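Local coordinates for protein particle-associated lyase (Acinetobacter bacteriophage AP22, PDB 4Y9V) that probably degrades the capsular polysaccharide of Acinetobacter baumannii as a lyase-type phage tailspike, and binds a capsular saccharide in its pocket, at residues A[119-130]-A[195-206]; A[153-162]-A[308-316]. One frame throughout, in Å; residues are numbered along the deposited sequence. Where two conformers were deposited one is given.

Interaction 1: residues A[119-130]-A[195-206]; sequences SHTQITTLASDI and YLTSENIVILKV
Leu126 packs against Ile201 and Tyr195: its CB lies 3.8 Å from Ile201 CG2, while CD2 reaches Tyr195 CB at 3.7 Å, the Leu126 and Tyr195 side chains crossing at about a right angle. CG anti to the backbone N (chi1 -179°) brings CD2 against Tyr195, whose ring receives Ile130 CG2 at its edge. Phe138 of strand 137-139 closes over Leu126, Ile130 and Ile203. Beside this cluster Thr124 turns its methyl, not its hydroxyl, to Ile203, CG2 to CB 3.7 Å. On the other face Gln122 lays its extended chain and amide across Val202, and the Leu204 and His120 side chains lie side by side, CD1 near His120 ND1, which is hydrogen-bonded to Tyr233.

The backbones form an antiparallel ladder within the Ig-like domain, interrupted by a classic beta bulge in which Ile123 and Thr124 both face Ile203. Ile203 O takes Ile123 N at 3.0 Å and, weakly, Thr124 N. Thr124 O is gripped from opposite faces of its carbonyl plane by Ile203 N and Gln122 NE2, the latter bond helping to hold the amide across Val202. Beyond the bulge the ladder runs on to Thr125 and Val202, Leu126 N bonding Ile201 O; after loops on both sides the single bridge Ile130-Tyr195 closes the far end.

Here Asp129 OD1 accepts Thr197 N at 2.9 Å, almost straight (168° at the hydrogen), and more weakly Thr197 OG1. This ties the carboxylate to the type I turn Leu196-Glu199. At the opposite end a water donates to Lys205 O (2.8 Å), and Lys205 NZ reaches away to a salt bridge with Asp150.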
loop_
_atom_site.group_PDB
_atom_site.type_symbol
_atom_site.label_atom_id
_atom_site.label_comp_id
_atom_site.label_asym_id
_atom_site.label_seq_id
_atom_site.Cartn_x
_atom_site.Cartn_y
_atom_site.Cartn_z
ATOM N N SER A 119 -30.808 -9.198 -15.097
ATOM C CA SER A 119 -32.022 -9.670 -14.436
ATOM C C SER A 119 -31.694 -10.811 -13.471
ATOM O O SER A 119 -30.658 -11.463 -13.597
ATOM C CB SER A 119 -33.065 -10.121 -15.453
ATOM O OG SER A 119 -32.576 -11.193 -16.203
ATOM N N HIS A 120 -32.607 -11.057 -12.563
ATOM C CA HIS A 120 -32.525 -12.215 -11.701
ATOM C C HIS A 120 -33.806 -13.028 -11.746
ATOM O O HIS A 120 -34.873 -12.561 -12.171
ATOM C CB HIS A 120 -32.171 -11.794 -10.260
ATOM C CG HIS A 120 -33.195 -10.991 -9.509
ATOM N ND1 HIS A 120 -32.845 -10.208 -8.449
ATOM C CD2 HIS A 120 -34.541 -10.916 -9.663
ATOM C CE1 HIS A 120 -33.952 -9.661 -7.963
ATOM N NE2 HIS A 120 -35.000 -10.048 -8.675
ATOM N N THR A 121 -33.769 -14.274 -11.268
ATOM C CA THR A 121 -34.924 -15.076 -10.914
ATOM C C THR A 121 -34.576 -15.805 -9.605
ATOM O O THR A 121 -33.437 -16.176 -9.418
ATOM C CB THR A 121 -35.387 -16.143 -11.923
ATOM O OG1 THR A 121 -34.280 -17.038 -12.197
ATOM C CG2 THR A 121 -35.864 -15.590 -13.233
ATOM N N GLN A 122 -35.557 -16.080 -8.733
ATOM C CA GLN A 122 -35.361 -16.986 -7.620
ATOM C C GLN A 122 -35.466 -18.393 -8.120
ATOM O O GLN A 122 -36.552 -18.842 -8.559
ATOM C CB GLN A 122 -36.359 -16.824 -6.463
ATOM C CG GLN A 122 -36.084 -17.857 -5.369
ATOM C CD GLN A 122 -36.906 -17.720 -4.113
ATOM O OE1 GLN A 122 -37.500 -16.663 -3.859
ATOM N NE2 GLN A 122 -36.924 -18.772 -3.323
ATOM N N ILE A 123 -34.396 -19.113 -8.104
ATOM C CA ILE A 123 -34.381 -20.490 -8.574
ATOM C C ILE A 123 -34.589 -21.514 -7.458
ATOM O O ILE A 123 -35.145 -22.566 -7.739
ATOM C CB ILE A 123 -33.129 -20.793 -9.384
ATOM C CG1 ILE A 123 -31.827 -20.422 -8.657
ATOM C CG2 ILE A 123 -33.221 -20.158 -10.783
ATOM C CD1 ILE A 123 -30.615 -21.211 -9.147
ATOM N N THR A 124 -34.169 -21.208 -6.234
ATOM C CA THR A 124 -34.262 -22.216 -5.183
ATOM C C THR A 124 -34.071 -21.561 -3.821
ATOM O O THR A 124 -34.111 -20.332 -3.687
ATOM C CB THR A 124 -33.332 -23.399 -5.502
ATOM O OG1 THR A 124 -33.596 -24.491 -4.625
ATOM C CG2 THR A 124 -31.864 -23.073 -5.404
ATOM N N THR A 125 -33.860 -22.393 -2.816
ATOM C CA THR A 125 -33.645 -22.010 -1.428
ATOM C C THR A 125 -32.439 -22.796 -0.906
ATOM O O THR A 125 -32.054 -23.844 -1.445
ATOM C CB THR A 125 -34.864 -22.235 -0.541
ATOM O OG1 THR A 125 -35.216 -23.611 -0.585
ATOM C CG2 THR A 125 -36.022 -21.343 -0.933
ATOM N N LEU A 126 -31.867 -22.241 0.182
ATOM C CA LEU A 126 -30.731 -22.923 0.836
ATOM C C LEU A 126 -31.183 -24.121 1.599
ATOM O O LEU A 126 -32.137 -24.054 2.359
ATOM C CB LEU A 126 -30.103 -21.895 1.785
ATOM C CG LEU A 126 -28.890 -22.370 2.553
ATOM C CD1 LEU A 126 -27.744 -22.760 1.632
ATOM C CD2 LEU A 126 -28.461 -21.340 3.591
ATOM N N ALA A 127 -30.421 -25.226 1.479
ATOM C CA ALA A 127 -30.761 -26.500 2.078
ATOM C C ALA A 127 -29.651 -27.081 2.987
ATOM O O ALA A 127 -29.827 -28.163 3.494
ATOM C CB ALA A 127 -31.169 -27.554 1.046
ATOM N N SER A 128 -28.564 -26.341 3.213
ATOM C CA SER A 128 -27.590 -26.700 4.248
ATOM C C SER A 128 -27.112 -25.413 4.900
ATOM O O SER A 128 -27.197 -24.326 4.307
ATOM C CB SER A 128 -26.396 -27.436 3.706
ATOM O OG SER A 128 -25.701 -26.696 2.709
ATOM N N ASP A 129 -26.525 -25.525 6.073
ATOM C CA ASP A 129 -26.032 -24.360 6.774
ATOM C C ASP A 129 -24.659 -23.952 6.193
ATOM O O ASP A 129 -23.803 -24.798 5.913
ATOM C CB ASP A 129 -25.922 -24.661 8.250
ATOM C CG ASP A 129 -27.261 -24.916 8.949
ATOM O OD1 ASP A 129 -28.307 -24.499 8.458
ATOM O OD2 ASP A 129 -27.219 -25.513 10.041
ATOM N N ILE A 130 -24.480 -22.669 6.034
ATOM C CA ILE A 130 -23.231 -22.044 5.565
ATOM C C ILE A 130 -22.530 -21.394 6.755
ATOM O O ILE A 130 -23.169 -20.642 7.508
ATOM C CB ILE A 130 -23.543 -21.044 4.458
ATOM C CG1 ILE A 130 -24.082 -21.744 3.203
ATOM C CG2 ILE A 130 -22.304 -20.206 4.135
ATOM C CD1 ILE A 130 -24.597 -20.801 2.159
ATOM N N TYR A 195 -25.332 -18.483 7.102
ATOM C CA TYR A 195 -26.698 -18.575 6.580
ATOM C C TYR A 195 -27.247 -19.939 6.971
ATOM O O TYR A 195 -26.583 -20.950 6.737
ATOM C CB TYR A 195 -26.773 -18.424 5.055
ATOM C CG TYR A 195 -26.082 -17.209 4.499
ATOM C CD1 TYR A 195 -26.696 -15.974 4.384
ATOM C CD2 TYR A 195 -24.746 -17.284 4.096
ATOM C CE1 TYR A 195 -26.009 -14.885 3.873
ATOM C CE2 TYR A 195 -24.066 -16.209 3.586
ATOM C CZ TYR A 195 -24.708 -14.984 3.463
ATOM O OH TYR A 195 -24.072 -13.872 2.973
ATOM N N LEU A 196 -28.431 -19.972 7.554
ATOM C CA LEU A 196 -29.022 -21.232 8.035
ATOM C C LEU A 196 -30.183 -21.672 7.169
ATOM O O LEU A 196 -30.989 -20.846 6.719
ATOM C CB LEU A 196 -29.528 -21.077 9.465
ATOM C CG LEU A 196 -28.475 -20.584 10.470
ATOM C CD1 LEU A 196 -29.143 -20.352 11.835
ATOM C CD2 LEU A 196 -27.246 -21.491 10.553
ATOM N N THR A 197 -30.348 -22.978 7.031
ATOM C CA THR A 197 -31.477 -23.550 6.327
ATOM C C THR A 197 -32.782 -22.973 6.844
ATOM O O THR A 197 -33.695 -22.687 6.064
ATOM C CB THR A 197 -31.526 -25.070 6.492
ATOM O OG1 THR A 197 -31.545 -25.436 7.886
ATOM C CG2 THR A 197 -30.275 -25.630 5.846
ATOM N N SER A 198 -32.831 -22.884 8.193
ATOM C CA SER A 198 -33.989 -22.450 8.913
ATOM C C SER A 198 -34.376 -21.003 8.678
ATOM O O SER A 198 -35.498 -20.592 9.029
ATOM C CB SER A 198 -33.756 -22.662 10.439
ATOM O OG SER A 198 -32.710 -21.837 10.929
ATOM N N GLU A 199 -33.492 -20.183 8.172
ATOM C CA GLU A 199 -33.690 -18.786 7.893
ATOM C C GLU A 199 -34.368 -18.635 6.505
ATOM O O GLU A 199 -34.416 -19.573 5.714
ATOM C CB GLU A 199 -32.359 -17.990 7.936
ATOM C CG GLU A 199 -31.811 -17.894 9.384
ATOM C CD GLU A 199 -30.383 -17.430 9.460
ATOM O OE1 GLU A 199 -29.656 -17.474 8.469
ATOM O OE2 GLU A 199 -29.982 -17.024 10.580
ATOM N N ASN A 200 -34.864 -17.432 6.193
ATOM C CA ASN A 200 -35.459 -17.131 4.913
ATOM C C ASN A 200 -34.371 -16.776 3.884
ATOM O O ASN A 200 -34.124 -15.619 3.610
ATOM C CB ASN A 200 -36.473 -16.015 4.991
ATOM C CG ASN A 200 -37.758 -16.502 5.582
ATOM O OD1 ASN A 200 -38.288 -17.528 5.104
ATOM N ND2 ASN A 200 -38.299 -15.813 6.546
ATOM N N ILE A 201 -33.671 -17.824 3.434
ATOM C CA ILE A 201 -32.542 -17.683 2.508
ATOM C C ILE A 201 -32.926 -18.162 1.137
ATOM O O ILE A 201 -33.196 -19.350 0.905
ATOM C CB ILE A 201 -31.299 -18.453 2.982
ATOM C CG1 ILE A 201 -30.941 -18.240 4.432
ATOM C CG2 ILE A 201 -30.124 -18.122 2.046
ATOM C CD1 ILE A 201 -30.673 -16.791 4.814
ATOM N N VAL A 202 -33.004 -17.246 0.182
ATOM C CA VAL A 202 -33.340 -17.531 -1.190
ATOM C C VAL A 202 -32.045 -17.549 -2.005
ATOM O O VAL A 202 -31.046 -16.914 -1.660
ATOM C CB VAL A 202 -34.369 -16.560 -1.779
ATOM C CG1 VAL A 202 -35.623 -16.565 -0.891
ATOM C CG2 VAL A 202 -33.829 -15.158 -1.933
ATOM N N ILE A 203 -32.102 -18.288 -3.129
ATOM C CA ILE A 203 -31.009 -18.392 -4.077
ATOM C C ILE A 203 -31.510 -17.832 -5.426
ATOM O O ILE A 203 -32.467 -18.366 -5.994
ATOM C CB ILE A 203 -30.523 -19.830 -4.248
ATOM C CG1 ILE A 203 -30.152 -20.506 -2.921
ATOM C CG2 ILE A 203 -29.377 -19.902 -5.246
ATOM C CD1 ILE A 203 -29.011 -19.844 -2.158
ATOM N N LEU A 204 -30.879 -16.771 -5.876
ATOM C CA LEU A 204 -31.180 -16.132 -7.136
ATOM C C LEU A 204 -30.122 -16.515 -8.170
ATOM O O LEU A 204 -28.968 -16.732 -7.818
ATOM C CB LEU A 204 -31.216 -14.613 -7.034
ATOM C CG LEU A 204 -31.904 -14.034 -5.794
ATOM C CD1 LEU A 204 -31.803 -12.516 -5.774
ATOM C CD2 LEU A 204 -33.367 -14.491 -5.702
ATOM N N LYS A 205 -30.511 -16.530 -9.441
ATOM C CA LYS A 205 -29.586 -16.655 -10.544
ATOM C C LYS A 205 -29.624 -15.390 -11.366
ATOM O O LYS A 205 -30.750 -14.941 -11.709
ATOM C CB LYS A 205 -29.948 -17.892 -11.398
ATOM C CG LYS A 205 -29.044 -18.096 -12.581
ATOM C CD LYS A 205 -29.226 -19.427 -13.236
ATOM C CE LYS A 205 -28.512 -19.512 -14.580
ATOM N NZ LYS A 205 -28.433 -20.906 -15.079
ATOM N N VAL A 206 -28.472 -14.854 -11.719
ATOM C CA VAL A 206 -28.365 -13.595 -12.458
ATOM C C VAL A 206 -28.042 -13.847 -13.911
ATOM O O VAL A 206 -27.196 -14.652 -14.245
ATOM C CB VAL A 206 -27.279 -12.695 -11.816
ATOM C CG1 VAL A 206 -27.212 -11.349 -12.523
ATOM C CG2 VAL A 206 -27.525 -12.506 -10.326
HETATM O O HOH W 1 -32.035 -15.459 -14.094
HETATM O O HOH W 2 -33.492 -21.552 3.235
#

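Interaction 2: residues A[153-162]-A[308-316]; sequences VIYCTDDFSY and GDLGCVPCR
The glycan pocket contributes Gly308 to this contact, at the start of a loop of the pectin lyase-like parallel beta-helix that packs against strand 151-156, seating the Ig-like domain on that helix. The Leu310-Gly311 peptide stands nearly upright on one face of the Tyr155 ring, its Gly311 N edge turned inward, with Gly311 N 3.5 Å from the ring plane over the centre and Gly311 CA making a CH-pi contact on the same face. Leu310 CD1 reaches Tyr155 CD2 at 3.7 Å, the two side chains meeting at a slant. Gly311 sits in the type II turn Asp309-Cys312 with positive phi (90°), where a CB would press on the carbonyl O of Leu310.

At the ring edge, Tyr155 OH donates to an in-plane water (2.6 Å) that donates to Cys312 O (2.8 Å); Arg170 also bonds to the hydroxyl. Val153 CG1 meets Val313 CG1 at 3.7 Å, and Phe174 packs on both valines.

Further along, Pro314 CG sits over a face of the Tyr162 ring, 3.9 Å from its centroid and offset toward the rim. Arg316 NH2 passes Tyr162 CE1 at 4.0 Å with guanidinium and ring planes 82° apart, while Glu341 binds both Tyr162 OH and Arg316 NE.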
loop_
_atom_site.group_PDB
_atom_site.type_symbol
_atom_site.label_atom_id
_atom_site.label_comp_id
_atom_site.label_asym_id
_atom_site.label_seq_id
_atom_site.Cartn_x
_atom_site.Cartn_y
_atom_site.Cartn_z
ATOM N N VAL A 153 -26.945 -15.443 -6.273
ATOM C CA VAL A 153 -27.067 -14.565 -5.112
ATOM C C VAL A 153 -27.667 -15.392 -3.983
ATOM O O VAL A 153 -28.731 -15.991 -4.125
ATOM C CB VAL A 153 -27.986 -13.362 -5.384
ATOM C CG1 VAL A 153 -27.890 -12.376 -4.222
ATOM C CG2 VAL A 153 -27.666 -12.686 -6.718
ATOM N N ILE A 154 -26.972 -15.406 -2.835
ATOM C CA ILE A 154 -27.530 -15.883 -1.590
ATOM C C ILE A 154 -28.121 -14.648 -0.921
ATOM O O ILE A 154 -27.428 -13.649 -0.770
ATOM C CB ILE A 154 -26.418 -16.493 -0.701
ATOM C CG1 ILE A 154 -25.735 -17.661 -1.373
ATOM C CG2 ILE A 154 -26.968 -16.856 0.693
ATOM C CD1 ILE A 154 -24.413 -18.087 -0.740
ATOM N N TYR A 155 -29.397 -14.680 -0.521
ATOM C CA TYR A 155 -30.020 -13.479 0.034
ATOM C C TYR A 155 -31.022 -13.843 1.102
ATOM O O TYR A 155 -31.885 -14.697 0.893
ATOM C CB TYR A 155 -30.705 -12.648 -1.084
ATOM C CG TYR A 155 -31.216 -11.300 -0.625
ATOM C CD1 TYR A 155 -30.356 -10.233 -0.419
ATOM C CD2 TYR A 155 -32.560 -11.104 -0.364
ATOM C CE1 TYR A 155 -30.801 -9.004 0.013
ATOM C CE2 TYR A 155 -33.026 -9.862 0.058
ATOM C CZ TYR A 155 -32.160 -8.811 0.246
ATOM O OH TYR A 155 -32.679 -7.610 0.666
ATOM N N CYS A 156 -30.900 -13.179 2.247
ATOM C CA CYS A 156 -31.878 -13.328 3.336
ATOM C C CYS A 156 -32.907 -12.218 3.244
ATOM O O CYS A 156 -32.584 -11.051 3.300
ATOM C CB CYS A 156 -31.147 -13.253 4.663
ATOM S SG CYS A 156 -32.262 -13.422 6.092
ATOM N N THR A 157 -34.194 -12.632 3.136
ATOM C CA THR A 157 -35.252 -11.643 2.964
ATOM C C THR A 157 -35.684 -10.968 4.249
ATOM O O THR A 157 -36.464 -10.013 4.203
ATOM C CB THR A 157 -36.451 -12.298 2.241
ATOM O OG1 THR A 157 -36.903 -13.418 2.977
ATOM C CG2 THR A 157 -36.096 -12.781 0.849
ATOM N N ASP A 158 -35.187 -11.430 5.393
ATOM C CA ASP A 158 -35.544 -10.900 6.713
ATOM C C ASP A 158 -34.852 -9.572 6.980
ATOM O O ASP A 158 -33.619 -9.415 6.866
ATOM C CB ASP A 158 -35.219 -11.938 7.770
ATOM C CG ASP A 158 -35.839 -13.313 7.577
ATOM O OD1 ASP A 158 -37.035 -13.346 7.239
ATOM O OD2 ASP A 158 -35.169 -14.390 7.663
ATOM N N ASP A 159 -35.624 -8.565 7.404
ATOM C CA ASP A 159 -35.094 -7.268 7.780
ATOM C C ASP A 159 -34.032 -7.414 8.886
ATOM O O ASP A 159 -34.116 -8.264 9.770
ATOM C CB ASP A 159 -36.196 -6.343 8.280
ATOM C CG ASP A 159 -37.126 -5.847 7.212
ATOM O OD1 ASP A 159 -36.944 -6.182 6.020
ATOM O OD2 ASP A 159 -38.029 -5.063 7.563
ATOM N N PHE A 160 -33.028 -6.530 8.809
ATOM C CA PHE A 160 -31.976 -6.401 9.810
ATOM C C PHE A 160 -31.079 -7.647 9.874
ATOM O O PHE A 160 -30.294 -7.779 10.798
ATOM C CB PHE A 160 -32.498 -6.085 11.225
ATOM C CG PHE A 160 -33.333 -4.837 11.316
ATOM C CD1 PHE A 160 -32.737 -3.588 11.333
ATOM C CD2 PHE A 160 -34.717 -4.902 11.429
ATOM C CE1 PHE A 160 -33.499 -2.440 11.496
ATOM C CE2 PHE A 160 -35.475 -3.751 11.558
ATOM C CZ PHE A 160 -34.869 -2.503 11.604
ATOM N N SER A 161 -31.116 -8.533 8.882
ATOM C CA SER A 161 -30.394 -9.780 8.995
ATOM C C SER A 161 -28.884 -9.632 8.804
ATOM O O SER A 161 -28.149 -10.545 9.193
ATOM C CB SER A 161 -30.980 -10.857 8.076
ATOM O OG SER A 161 -31.016 -10.406 6.714
ATOM N N TYR A 162 -28.434 -8.512 8.252
ATOM C CA TYR A 162 -27.017 -8.171 8.276
ATOM C C TYR A 162 -26.684 -7.226 9.453
ATOM O O TYR A 162 -25.741 -7.471 10.188
ATOM C CB TYR A 162 -26.546 -7.534 6.944
ATOM C CG TYR A 162 -25.067 -7.232 6.933
ATOM C CD1 TYR A 162 -24.142 -8.235 6.790
ATOM C CD2 TYR A 162 -24.597 -5.931 7.081
ATOM C CE1 TYR A 162 -22.761 -7.966 6.783
ATOM C CE2 TYR A 162 -23.248 -5.656 7.080
ATOM C CZ TYR A 162 -22.327 -6.660 6.932
ATOM O OH TYR A 162 -21.000 -6.320 6.961
ATOM N N GLY A 308 -32.646 -1.776 -0.788
ATOM C CA GLY A 308 -33.288 -2.860 -0.096
ATOM C C GLY A 308 -34.144 -3.776 -0.939
ATOM O O GLY A 308 -34.951 -4.517 -0.372
ATOM N N ASP A 309 -33.998 -3.773 -2.250
ATOM C CA ASP A 309 -34.707 -4.733 -3.053
ATOM C C ASP A 309 -34.071 -6.128 -2.927
ATOM O O ASP A 309 -32.932 -6.281 -2.497
ATOM C CB ASP A 309 -34.737 -4.281 -4.510
ATOM C CG ASP A 309 -35.615 -3.088 -4.791
ATOM O OD1 ASP A 309 -36.273 -2.566 -3.853
ATOM O OD2 ASP A 309 -35.614 -2.644 -5.974
ATOM N N LEU A 310 -34.824 -7.131 -3.369
ATOM C CA LEU A 310 -34.330 -8.494 -3.458
ATOM C C LEU A 310 -32.974 -8.509 -4.169
ATOM O O LEU A 310 -32.841 -7.981 -5.266
ATOM C CB LEU A 310 -35.374 -9.316 -4.219
ATOM C CG LEU A 310 -35.094 -10.805 -4.323
ATOM C CD1 LEU A 310 -35.206 -11.436 -2.950
ATOM C CD2 LEU A 310 -36.083 -11.477 -5.257
ATOM N N GLY A 311 -31.977 -9.156 -3.540
ATOM C CA GLY A 311 -30.648 -9.230 -4.116
ATOM C C GLY A 311 -29.693 -8.105 -3.747
ATOM O O GLY A 311 -28.530 -8.143 -4.154
ATOM N N CYS A 312 -30.170 -7.123 -2.977
ATOM C CA CYS A 312 -29.331 -6.002 -2.552
ATOM C C CYS A 312 -28.452 -6.418 -1.352
ATOM O O CYS A 312 -28.712 -6.104 -0.198
ATOM C CB CYS A 312 -30.204 -4.807 -2.231
ATOM S SG CYS A 312 -30.899 -4.025 -3.727
ATOM N N VAL A 313 -27.397 -7.149 -1.683
ATOM C CA VAL A 313 -26.462 -7.720 -0.720
ATOM C C VAL A 313 -25.609 -6.620 -0.072
ATOM O O VAL A 313 -25.431 -5.534 -0.627
ATOM C CB VAL A 313 -25.540 -8.736 -1.436
ATOM C CG1 VAL A 313 -26.345 -9.931 -1.948
ATOM C CG2 VAL A 313 -24.722 -8.100 -2.542
ATOM N N PRO A 314 -24.977 -6.941 1.068
ATOM C CA PRO A 314 -23.943 -6.044 1.607
ATOM C C PRO A 314 -22.844 -5.804 0.576
ATOM O O PRO A 314 -22.547 -6.661 -0.248
ATOM C CB PRO A 314 -23.410 -6.820 2.819
ATOM C CG PRO A 314 -24.587 -7.685 3.245
ATOM C CD PRO A 314 -25.192 -8.128 1.911
ATOM N N CYS A 315 -22.218 -4.638 0.675
ATOM C CA CYS A 315 -21.035 -4.370 -0.142
ATOM C C CYS A 315 -19.801 -4.994 0.526
ATOM O O CYS A 315 -19.617 -4.889 1.732
ATOM C CB CYS A 315 -20.729 -2.879 -0.262
ATOM S SG CYS A 315 -21.993 -1.956 -1.184
ATOM N N ARG A 316 -18.922 -5.555 -0.303
ATOM C CA ARG A 316 -17.696 -6.155 0.248
ATOM C C ARG A 316 -16.667 -6.236 -0.853
ATOM O O ARG A 316 -16.987 -6.306 -2.062
ATOM C CB ARG A 316 -17.996 -7.465 0.999
ATOM C CG ARG A 316 -18.727 -8.486 0.169
ATOM C CD ARG A 316 -18.867 -9.799 0.905
ATOM N NE ARG A 316 -19.434 -9.731 2.243
ATOM C CZ ARG A 316 -20.700 -9.997 2.549
ATOM N NH1 ARG A 316 -21.597 -10.213 1.625
ATOM N NH2 ARG A 316 -21.048 -10.053 3.830
HETATM O O HOH W 3 -31.125 -5.525 1.122
#

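How the interactions relate
Interactions 1 and 2, their centres 11 Å apart, share one sheet: strand 201-207 of interaction 1 is the neighbour of strand 151-156, which brings Tyr155 to interaction 2. A probable hydrogen bond from Val153 N to Leu204 O (2.9 Å) joins them, as does one between Asn200 ND2 and Asp158 OD1 at the same distance. Apolar packing adds Ile201 CD1 on Cys156 CB, 3.6 Å, and His120 CE1 comes within 3.4 Å of Leu310 O. Interaction 2 borders the glycan pocket, where Gly308 touches a bound acetamido-fucose; interaction 1 stands farther back, the His120 side chain about 14 Å from that sugar.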